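Local coordinates for protein uricase (Bacillus fastidiosus, PDB 4R8X) that catalyses, as a urate oxidase, the oxidation of urate, the first step on the purine-degradation route to (S)-allantoin, at residues A98-Y103 with V148-T153; E115-D120 with F136-N141; W206-Q211 with N221-E226. All coordinates share one frame; numbering follows the deposited sequence.

Interactions 1, 2 and 3 all reach the same large antiparallel sheet, yet none touches another. Along the chain, interaction 2 is nested inside the loop closed by interaction 1, and interaction 3 opens only after interaction 1 has closed. Helix 88-102 packs on strand 143-153 in interaction 1; strand 108-125, a neighbour of 143-153, pairs with strand 135-138 in interaction 2. Strand 198-208 meets the start of helix 225-238 in interaction 3. Centres lie about 31 Å apart for 1 and 2, and about 22 Å for the other two pairs. The three contacts thus join different parts of one sheet to helices, strands and loops, and interactions 1 and 2 also border other subunits.

Interaction 1. Residues A98-Y103 with V148-T153; sequences AFLAKY and VEVART
L100 and R152 bury most of the surface here, and they meet in two ways at once. The guanidinium of R152 presents its NH2 edge to the carbonyl of L100, NH2 to O at 3.0 Å, in an almost straight hydrogen bond (169°) with the oxygen close to the guanidinium plane. The CD2 methyl of L100 lies over one face of that same group, 3.5 Å from NH2, so one leucine engages both the edge and a face of the arginine. NH2 also gives a hydrogen bond to L106 O, and Y103 O sits nearby at the guanidinium edge. A bend at chi3 (-69°) swings the end of the R152 chain back to the helix, the two side chains running past each other in opposite directions. The acceptor belongs to the last helical turn, where a positive group would probably be welcome beside the carbonyls. An alanine in place of R152 is likely to leave the carbonyls of L100 and L106 without this donor and to uncover CD2 of L100. The other branch of L100 serves the sheet: CD1 rests at 3.6 Å against V150 CG1, the branch anti to the backbone N, and lies 3.7 Å from V150 O. Helix segment 98-102, the end of helix 88-102, crosses strand segment 148-153 of strand 143-153 at 32°. The side chain of L100 also touches V109 of strand 108-125, while F99 packs on helix 69-82 and Y103 OH bonds D185 of the second subunit.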
loop_
_atom_site.group_PDB
_atom_site.type_symbol
_atom_site.label_atom_id
_atom_site.label_comp_id
_atom_site.label_asym_id
_atom_site.label_seq_id
_atom_site.Cartn_x
_atom_site.Cartn_y
_atom_site.Cartn_z
ATOM N N ALA D 98 0.271 34.616 2.976
ATOM C CA ALA D 98 -0.767 35.055 2.050
ATOM C C ALA D 98 -2.165 34.745 2.589
ATOM O O ALA D 98 -3.065 35.589 2.509
ATOM C CB ALA D 98 -0.560 34.410 0.686
ATOM N N PHE D 99 -2.354 33.541 3.133
ATOM C CA PHE D 99 -3.633 33.198 3.753
ATOM C C PHE D 99 -3.972 34.198 4.866
ATOM O O PHE D 99 -5.101 34.688 4.951
ATOM C CB PHE D 99 -3.598 31.779 4.345
ATOM C CG PHE D 99 -4.031 30.682 3.402
ATOM C CD1 PHE D 99 -5.324 30.623 2.920
ATOM C CD2 PHE D 99 -3.151 29.666 3.065
ATOM C CE1 PHE D 99 -5.727 29.590 2.086
ATOM C CE2 PHE D 99 -3.541 28.624 2.238
ATOM C CZ PHE D 99 -4.831 28.592 1.738
ATOM N N LEU D 100 -2.994 34.500 5.720
ATOM C CA LEU D 100 -3.226 35.417 6.837
ATOM C C LEU D 100 -3.547 36.826 6.360
ATOM O O LEU D 100 -4.342 37.529 6.992
ATOM C CB LEU D 100 -2.038 35.417 7.791
ATOM C CG LEU D 100 -1.892 34.138 8.620
ATOM C CD1 LEU D 100 -0.579 34.129 9.372
ATOM C CD2 LEU D 100 -3.075 33.974 9.575
ATOM N N ALA D 101 -2.949 37.237 5.246
ATOM C CA ALA D 101 -3.211 38.571 4.712
ATOM C C ALA D 101 -4.621 38.639 4.157
ATOM O O ALA D 101 -5.289 39.672 4.255
ATOM C CB ALA D 101 -2.200 38.923 3.636
ATOM N N LYS D 102 -5.073 37.535 3.565
ATOM C CA LYS D 102 -6.385 37.500 2.927
ATOM C C LYS D 102 -7.525 37.381 3.942
ATOM O O LYS D 102 -8.574 37.985 3.769
ATOM C CB LYS D 102 -6.448 36.349 1.919
ATOM C CG LYS D 102 -7.759 36.234 1.179
ATOM C CD LYS D 102 -8.084 37.505 0.438
ATOM C CE LYS D 102 -9.288 37.297 -0.458
ATOM N NZ LYS D 102 -9.553 38.523 -1.246
ATOM N N TYR D 103 -7.318 36.602 4.998
ATOM C CA TYR D 103 -8.393 36.257 5.922
ATOM C C TYR D 103 -8.069 36.698 7.347
ATOM O O TYR D 103 -7.373 36.009 8.084
ATOM C CB TYR D 103 -8.673 34.747 5.864
ATOM C CG TYR D 103 -9.074 34.299 4.478
ATOM C CD1 TYR D 103 -10.283 34.706 3.927
ATOM C CD2 TYR D 103 -8.232 33.511 3.703
ATOM C CE1 TYR D 103 -10.660 34.318 2.656
ATOM C CE2 TYR D 103 -8.599 33.109 2.423
ATOM C CZ TYR D 103 -9.812 33.528 1.904
ATOM O OH TYR D 103 -10.190 33.152 0.631
ATOM N N VAL D 148 5.807 24.697 7.506
ATOM C CA VAL D 148 5.860 26.047 8.050
ATOM C C VAL D 148 4.516 26.395 8.653
ATOM O O VAL D 148 3.482 26.195 8.033
ATOM C CB VAL D 148 6.228 27.097 6.978
ATOM C CG1 VAL D 148 6.272 28.493 7.616
ATOM C CG2 VAL D 148 7.571 26.777 6.354
ATOM N N GLU D 149 4.522 26.895 9.889
ATOM C CA GLU D 149 3.304 27.413 10.480
ATOM C C GLU D 149 3.558 28.857 10.896
ATOM O O GLU D 149 4.563 29.163 11.546
ATOM C CB GLU D 149 2.834 26.570 11.673
ATOM C CG GLU D 149 1.496 27.034 12.246
ATOM C CD GLU D 149 0.863 26.065 13.234
ATOM O OE1 GLU D 149 1.296 24.907 13.323
ATOM O OE2 GLU D 149 -0.089 26.461 13.924
ATOM N N VAL D 150 2.655 29.739 10.480
ATOM C CA VAL D 150 2.763 31.154 10.789
ATOM C C VAL D 150 1.551 31.558 11.623
ATOM O O VAL D 150 0.425 31.167 11.317
ATOM C CB VAL D 150 2.848 31.995 9.502
ATOM C CG1 VAL D 150 2.901 33.496 9.844
ATOM C CG2 VAL D 150 4.083 31.615 8.712
ATOM N N ALA D 151 1.795 32.325 12.689
ATOM C CA ALA D 151 0.730 32.850 13.534
ATOM C C ALA D 151 0.758 34.375 13.571
ATOM O O ALA D 151 1.803 35.004 13.412
ATOM C CB ALA D 151 0.842 32.286 14.959
ATOM N N ARG D 152 -0.409 34.959 13.788
ATOM C CA ARG D 152 -0.516 36.397 13.934
ATOM C C ARG D 152 0.056 36.803 15.297
ATOM O O ARG D 152 -0.059 36.066 16.277
ATOM C CB ARG D 152 -1.987 36.801 13.822
ATOM C CG ARG D 152 -2.227 38.149 13.178
ATOM C CD ARG D 152 -3.721 38.413 12.989
ATOM N NE ARG D 152 -4.404 37.575 11.991
ATOM C CZ ARG D 152 -4.280 37.730 10.674
ATOM N NH1 ARG D 152 -3.462 38.648 10.187
ATOM N NH2 ARG D 152 -4.957 36.954 9.837
ATOM N N THR D 153 0.703 37.959 15.353
ATOM C CA THR D 153 1.080 38.546 16.630
ATOM C C THR D 153 0.403 39.896 16.694
ATOM O O THR D 153 -0.279 40.307 15.751
ATOM C CB THR D 153 2.587 38.764 16.755
ATOM O OG1 THR D 153 2.992 39.801 15.853
ATOM C CG2 THR D 153 3.347 37.478 16.450
#

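Interaction 2. Residues E115-D120 with F136-N141; sequences EYAFDD and FRKSRN
K138 lays its side chain across the neighbouring rings of Y116 and F118, crossing each at about a right angle, in the tightly packed part of this contact. Its CE sits over the centre of the Y116 ring, 3.5 Å from the centroid, and NZ lies 4.4 Å from that centroid, still over the face, as a cation-pi partner. CD rests over the face of F118, displaced toward the rim. Bends at chi2 (75°) and chi4 (84°) fold the chain so that NZ turns back to the backbone, where it bonds A117 O at 3.1 Å on a lone pair in the carbonyl plane. S139 O and a water shared with E115 O and A117 N also hold NZ. A117 O takes a second bond, from S139 N, which approaches from above the carbonyl plane. D119 N donates to R137 O at 2.7 Å and R137 N returns a bond to D119 O. On the other face of the sheet, their side chains form a salt bridge in which R137 NE and NH2 both reach D119 OD2, each at 2.9 Å. NE meets the anti lone pair of OD2 and NH2 comes from above the carboxylate plane, the two groups being turned 61° apart. A water joins this OD2 to S139 OG, which accepts from N141 N and so forms an ST turn. The far end is looser: the exposed D120 sets OD2 3.5 Å from CE1 at the edge of the F136 ring, and its polar partner is H37. Strands 108-125 and 135-138 thus form an antiparallel ladder, and F136 and R137 pair onward with a strand of the third subunit, a sheet continued across a subunit interface.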
loop_
_atom_site.group_PDB
_atom_site.type_symbol
_atom_site.label_atom_id
_atom_site.label_comp_id
_atom_site.label_asym_id
_atom_site.label_seq_id
_atom_site.Cartn_x
_atom_site.Cartn_y
_atom_site.Cartn_z
ATOM N N GLU D 115 7.622 16.509 -1.032
ATOM C CA GLU D 115 8.031 16.683 -2.419
ATOM C C GLU D 115 7.476 15.551 -3.258
ATOM O O GLU D 115 7.399 14.413 -2.791
ATOM C CB GLU D 115 9.556 16.696 -2.534
ATOM C CG GLU D 115 10.071 16.908 -3.940
ATOM C CD GLU D 115 11.560 16.681 -4.049
ATOM O OE1 GLU D 115 12.095 15.805 -3.328
ATOM O OE2 GLU D 115 12.201 17.382 -4.849
ATOM N N TYR D 116 7.054 15.902 -4.468
ATOM C CA TYR D 116 6.652 14.943 -5.490
ATOM C C TYR D 116 7.877 14.904 -6.398
ATOM O O TYR D 116 8.030 15.733 -7.299
ATOM C CB TYR D 116 5.426 15.502 -6.197
ATOM C CG TYR D 116 4.654 14.585 -7.140
ATOM C CD1 TYR D 116 3.535 13.885 -6.698
ATOM C CD2 TYR D 116 4.978 14.503 -8.494
ATOM C CE1 TYR D 116 2.787 13.092 -7.571
ATOM C CE2 TYR D 116 4.248 13.722 -9.361
ATOM C CZ TYR D 116 3.153 13.021 -8.900
ATOM O OH TYR D 116 2.423 12.246 -9.792
ATOM N N ALA D 117 8.764 13.953 -6.118
ATOM C CA ALA D 117 10.140 13.988 -6.594
ATOM C C ALA D 117 10.308 13.437 -7.995
ATOM O O ALA D 117 9.672 12.428 -8.372
ATOM C CB ALA D 117 11.023 13.190 -5.666
ATOM N N PHE D 118 11.210 14.068 -8.741
ATOM C CA PHE D 118 11.588 13.611 -10.079
ATOM C C PHE D 118 13.098 13.519 -10.212
ATOM O O PHE D 118 13.814 14.413 -9.766
ATOM C CB PHE D 118 11.047 14.560 -11.150
ATOM C CG PHE D 118 9.596 14.346 -11.470
ATOM C CD1 PHE D 118 8.611 15.108 -10.850
ATOM C CD2 PHE D 118 9.214 13.370 -12.381
ATOM C CE1 PHE D 118 7.267 14.904 -11.152
ATOM C CE2 PHE D 118 7.886 13.155 -12.674
ATOM C CZ PHE D 118 6.910 13.926 -12.060
ATOM N N ASP D 119 13.571 12.451 -10.846
ATOM C CA ASP D 119 14.989 12.284 -11.134
ATOM C C ASP D 119 15.322 12.760 -12.534
ATOM O O ASP D 119 14.551 12.547 -13.466
ATOM C CB ASP D 119 15.377 10.802 -11.107
ATOM C CG ASP D 119 15.390 10.213 -9.721
ATOM O OD1 ASP D 119 15.743 10.921 -8.746
ATOM O OD2 ASP D 119 15.077 9.011 -9.621
ATOM N N ASP D 120 16.496 13.361 -12.681
ATOM C CA ASP D 120 17.108 13.541 -13.991
ATOM C C ASP D 120 17.523 12.179 -14.531
ATOM O O ASP D 120 17.993 11.317 -13.778
ATOM C CB ASP D 120 18.355 14.408 -13.885
ATOM C CG ASP D 120 18.054 15.821 -13.449
ATOM O OD1 ASP D 120 19.021 16.547 -13.158
ATOM O OD2 ASP D 120 16.863 16.209 -13.403
ATOM N N PHE D 136 11.740 13.205 -17.393
ATOM C CA PHE D 136 12.159 12.952 -16.016
ATOM C C PHE D 136 11.452 11.728 -15.456
ATOM O O PHE D 136 10.313 11.444 -15.813
ATOM C CB PHE D 136 11.887 14.182 -15.135
ATOM C CG PHE D 136 12.533 15.433 -15.649
ATOM C CD1 PHE D 136 13.835 15.761 -15.288
ATOM C CD2 PHE D 136 11.849 16.276 -16.519
ATOM C CE1 PHE D 136 14.443 16.911 -15.773
ATOM C CE2 PHE D 136 12.455 17.433 -17.011
ATOM C CZ PHE D 136 13.751 17.753 -16.629
ATOM N N ARG D 137 12.145 10.996 -14.593
ATOM C CA ARG D 137 11.544 9.860 -13.916
ATOM C C ARG D 137 10.864 10.283 -12.626
ATOM O O ARG D 137 11.474 10.965 -11.801
ATOM C CB ARG D 137 12.616 8.833 -13.573
ATOM C CG ARG D 137 12.112 7.786 -12.607
ATOM C CD ARG D 137 13.114 6.649 -12.360
ATOM N NE ARG D 137 14.327 7.074 -11.669
ATOM C CZ ARG D 137 15.318 6.241 -11.367
ATOM N NH1 ARG D 137 15.236 4.965 -11.718
ATOM N NH2 ARG D 137 16.390 6.676 -10.732
ATOM N N LYS D 138 9.611 9.891 -12.434
ATOM C CA LYS D 138 8.978 10.082 -11.135
ATOM C C LYS D 138 9.655 9.184 -10.127
ATOM O O LYS D 138 9.601 7.968 -10.257
ATOM C CB LYS D 138 7.508 9.705 -11.190
ATOM C CG LYS D 138 6.854 9.718 -9.835
ATOM C CD LYS D 138 6.635 11.137 -9.413
ATOM C CE LYS D 138 6.171 11.205 -7.949
ATOM N NZ LYS D 138 7.245 11.162 -6.931
ATOM N N SER D 139 10.273 9.758 -9.102
ATOM C CA SER D 139 10.984 8.939 -8.137
ATOM C C SER D 139 10.148 8.536 -6.940
ATOM O O SER D 139 9.476 9.368 -6.320
ATOM C CB SER D 139 12.224 9.648 -7.637
ATOM O OG SER D 139 12.852 8.824 -6.663
ATOM N N ARG D 140 10.205 7.247 -6.616
ATOM C CA ARG D 140 9.538 6.729 -5.430
ATOM C C ARG D 140 10.537 6.503 -4.302
ATOM O O ARG D 140 10.237 5.814 -3.332
ATOM C CB ARG D 140 8.788 5.430 -5.735
ATOM C CG ARG D 140 7.442 5.651 -6.403
ATOM C CD ARG D 140 7.603 5.818 -7.885
ATOM N NE ARG D 140 7.706 4.525 -8.535
ATOM C CZ ARG D 140 8.300 4.312 -9.707
ATOM N NH1 ARG D 140 8.876 5.298 -10.363
ATOM N NH2 ARG D 140 8.324 3.097 -10.216
ATOM N N ASN D 141 11.723 7.090 -4.443
ATOM C CA ASN D 141 12.745 6.994 -3.405
ATOM C C ASN D 141 12.631 8.141 -2.397
ATOM O O ASN D 141 11.531 8.618 -2.114
ATOM C CB ASN D 141 14.136 6.902 -4.035
ATOM C CG ASN D 141 14.309 5.638 -4.842
ATOM O OD1 ASN D 141 13.726 4.616 -4.508
ATOM N ND2 ASN D 141 15.115 5.699 -5.895
HETATM O O HOH W 1 8.071 12.063 -4.148
HETATM O O HOH W 2 15.358 7.722 -7.419
#

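Interaction 3. Residues W206-Q211 with N221-E226; sequences WAYENQ and NYVAAE
Y208 and V223 share the direct hydrogen bond of this contact: V223 N donates to Y208 OH at 2.9 Å and 161°, arriving at the edge of the phenol near its plane. A water adds a second polar link. It accepts from W206 NE1 at 2.9 Å, donates to V223 O at 2.7 Å and is hydrogen-bonded to Y208 OH, so one molecule satisfies the indole N-H and a loop carbonyl and ties both aromatic residues to the same peptide segment. Because it lies near the planes of both rings, it bridges their edges. N221 O also lies at the edge of Y208, and its bond comes from Q261 NE2. Apolar packing fills in around these bonds. V223 stands over one face of the W206 indole, CG1 being offset toward the rim, while its CG2 lies 4.1 Å from Y208 CE2. The far corner of the indole meets A225, CH2 to CB at 3.6 Å. W206 has CG wedged between its own backbone N and carbonyl carbon (chi1 48°), the crowded position, which carries the ring across to the start of the helix. Y222 turns its CD1 obliquely to Y208 OH at 3.5 Å, while its own hydroxyl bonds E89. A224 takes the N-cap position of helix 225-238. Through the V223 bond, the water and the A225 contact, the aromatic pair at the end of strand 198-208 holds the segment leading into that helix. An antiparallel sheet with helices packed over it, as this strand and helix illustrate, is characteristic of the tunnelling fold of uricases.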
loop_
_atom_site.group_PDB
_atom_site.type_symbol
_atom_site.label_atom_id
_atom_site.label_comp_id
_atom_site.label_asym_id
_atom_site.label_seq_id
_atom_site.Cartn_x
_atom_site.Cartn_y
_atom_site.Cartn_z
ATOM N N TRP D 206 16.212 18.982 10.118
ATOM C CA TRP D 206 17.105 19.989 10.688
ATOM C C TRP D 206 16.349 21.281 10.968
ATOM O O TRP D 206 15.254 21.496 10.439
ATOM C CB TRP D 206 18.314 20.243 9.772
ATOM C CG TRP D 206 17.952 20.462 8.336
ATOM C CD1 TRP D 206 17.763 21.662 7.702
ATOM C CD2 TRP D 206 17.717 19.446 7.354
ATOM N NE1 TRP D 206 17.430 21.451 6.382
ATOM C CE2 TRP D 206 17.392 20.101 6.144
ATOM C CE3 TRP D 206 17.755 18.048 7.379
ATOM C CZ2 TRP D 206 17.105 19.402 4.972
ATOM C CZ3 TRP D 206 17.453 17.354 6.217
ATOM C CH2 TRP D 206 17.137 18.032 5.030
ATOM N N ALA D 207 16.938 22.120 11.815
ATOM C CA ALA D 207 16.379 23.428 12.146
ATOM C C ALA D 207 17.444 24.485 11.944
ATOM O O ALA D 207 18.609 24.239 12.208
ATOM C CB ALA D 207 15.880 23.472 13.592
ATOM N N TYR D 208 17.021 25.659 11.488
ATOM C CA TYR D 208 17.910 26.792 11.258
ATOM C C TYR D 208 17.951 27.732 12.459
ATOM O O TYR D 208 16.919 28.011 13.075
ATOM C CB TYR D 208 17.406 27.605 10.071
ATOM C CG TYR D 208 17.566 26.976 8.700
ATOM C CD1 TYR D 208 16.629 26.074 8.204
ATOM C CD2 TYR D 208 18.631 27.323 7.885
ATOM C CE1 TYR D 208 16.772 25.521 6.928
ATOM C CE2 TYR D 208 18.781 26.793 6.620
ATOM C CZ TYR D 208 17.853 25.883 6.147
ATOM O OH TYR D 208 17.992 25.351 4.883
ATOM N N GLU D 209 19.142 28.234 12.770
ATOM C CA GLU D 209 19.277 29.311 13.754
ATOM C C GLU D 209 18.538 30.554 13.272
ATOM O O GLU D 209 17.835 31.208 14.045
ATOM C CB GLU D 209 20.752 29.635 14.003
ATOM C CG GLU D 209 20.997 30.687 15.087
ATOM C CD GLU D 209 22.463 31.043 15.235
ATOM O OE1 GLU D 209 23.299 30.465 14.510
ATOM O OE2 GLU D 209 22.778 31.905 16.080
ATOM N N ASN D 210 18.699 30.862 11.990
ATOM C CA ASN D 210 18.051 32.009 11.372
ATOM C C ASN D 210 17.077 31.495 10.331
ATOM O O ASN D 210 17.480 31.121 9.231
ATOM C CB ASN D 210 19.089 32.938 10.733
ATOM C CG ASN D 210 18.488 34.242 10.250
ATOM O OD1 ASN D 210 17.989 35.041 11.045
ATOM N ND2 ASN D 210 18.542 34.473 8.942
ATOM N N GLN D 211 15.802 31.460 10.700
ATOM C CA GLN D 211 14.779 30.786 9.911
ATOM C C GLN D 211 14.637 31.333 8.500
ATOM O O GLN D 211 14.285 30.593 7.589
ATOM C CB GLN D 211 13.437 30.806 10.648
ATOM C CG GLN D 211 13.418 29.918 11.888
ATOM C CD GLN D 211 12.137 30.030 12.690
ATOM O OE1 GLN D 211 11.482 31.074 12.702
ATOM N NE2 GLN D 211 11.775 28.950 13.374
ATOM N N ASN D 221 23.412 30.048 2.200
ATOM C CA ASN D 221 22.961 29.702 3.541
ATOM C C ASN D 221 21.801 28.719 3.567
ATOM O O ASN D 221 21.292 28.401 4.645
ATOM C CB ASN D 221 22.548 30.952 4.307
ATOM C CG ASN D 221 23.677 31.930 4.455
ATOM O OD1 ASN D 221 24.845 31.545 4.493
ATOM N ND2 ASN D 221 23.339 33.209 4.533
ATOM N N TYR D 222 21.367 28.263 2.389
ATOM C CA TYR D 222 20.286 27.288 2.290
ATOM C C TYR D 222 20.846 25.881 2.298
ATOM O O TYR D 222 21.766 25.570 1.540
ATOM C CB TYR D 222 19.457 27.485 1.016
ATOM C CG TYR D 222 18.309 26.491 0.945
ATOM C CD1 TYR D 222 17.188 26.661 1.750
ATOM C CD2 TYR D 222 18.362 25.360 0.121
ATOM C CE1 TYR D 222 16.141 25.769 1.732
ATOM C CE2 TYR D 222 17.311 24.450 0.097
ATOM C CZ TYR D 222 16.206 24.656 0.918
ATOM O OH TYR D 222 15.155 23.772 0.898
ATOM N N VAL D 223 20.281 25.035 3.150
ATOM C CA VAL D 223 20.709 23.648 3.226
ATOM C C VAL D 223 19.775 22.786 2.384
ATOM O O VAL D 223 18.622 22.579 2.739
ATOM C CB VAL D 223 20.731 23.146 4.682
ATOM C CG1 VAL D 223 21.242 21.709 4.745
ATOM C CG2 VAL D 223 21.607 24.054 5.536
ATOM N N ALA D 224 20.277 22.283 1.263
ATOM C CA ALA D 224 19.480 21.406 0.413
ATOM C C ALA D 224 19.425 20.005 1.009
ATOM O O ALA D 224 20.458 19.451 1.416
ATOM C CB ALA D 224 20.046 21.365 -1.003
ATOM N N ALA D 225 18.219 19.441 1.072
ATOM C CA ALA D 225 18.031 18.078 1.584
ATOM C C ALA D 225 18.923 17.076 0.860
ATOM O O ALA D 225 19.384 16.112 1.455
ATOM C CB ALA D 225 16.554 17.655 1.500
ATOM N N GLU D 226 19.176 17.312 -0.424
ATOM C CA GLU D 226 20.033 16.426 -1.200
ATOM C C GLU D 226 21.462 16.413 -0.677
ATOM O O GLU D 226 22.143 15.381 -0.729
ATOM C CB GLU D 226 20.015 16.833 -2.673
ATOM C CG GLU D 226 18.706 16.507 -3.382
ATOM C CD GLU D 226 17.638 17.591 -3.259
ATOM O OE1 GLU D 226 16.612 17.466 -3.953
ATOM O OE2 GLU D 226 17.814 18.557 -2.490
HETATM O O HOH W 3 16.541 23.243 4.278
#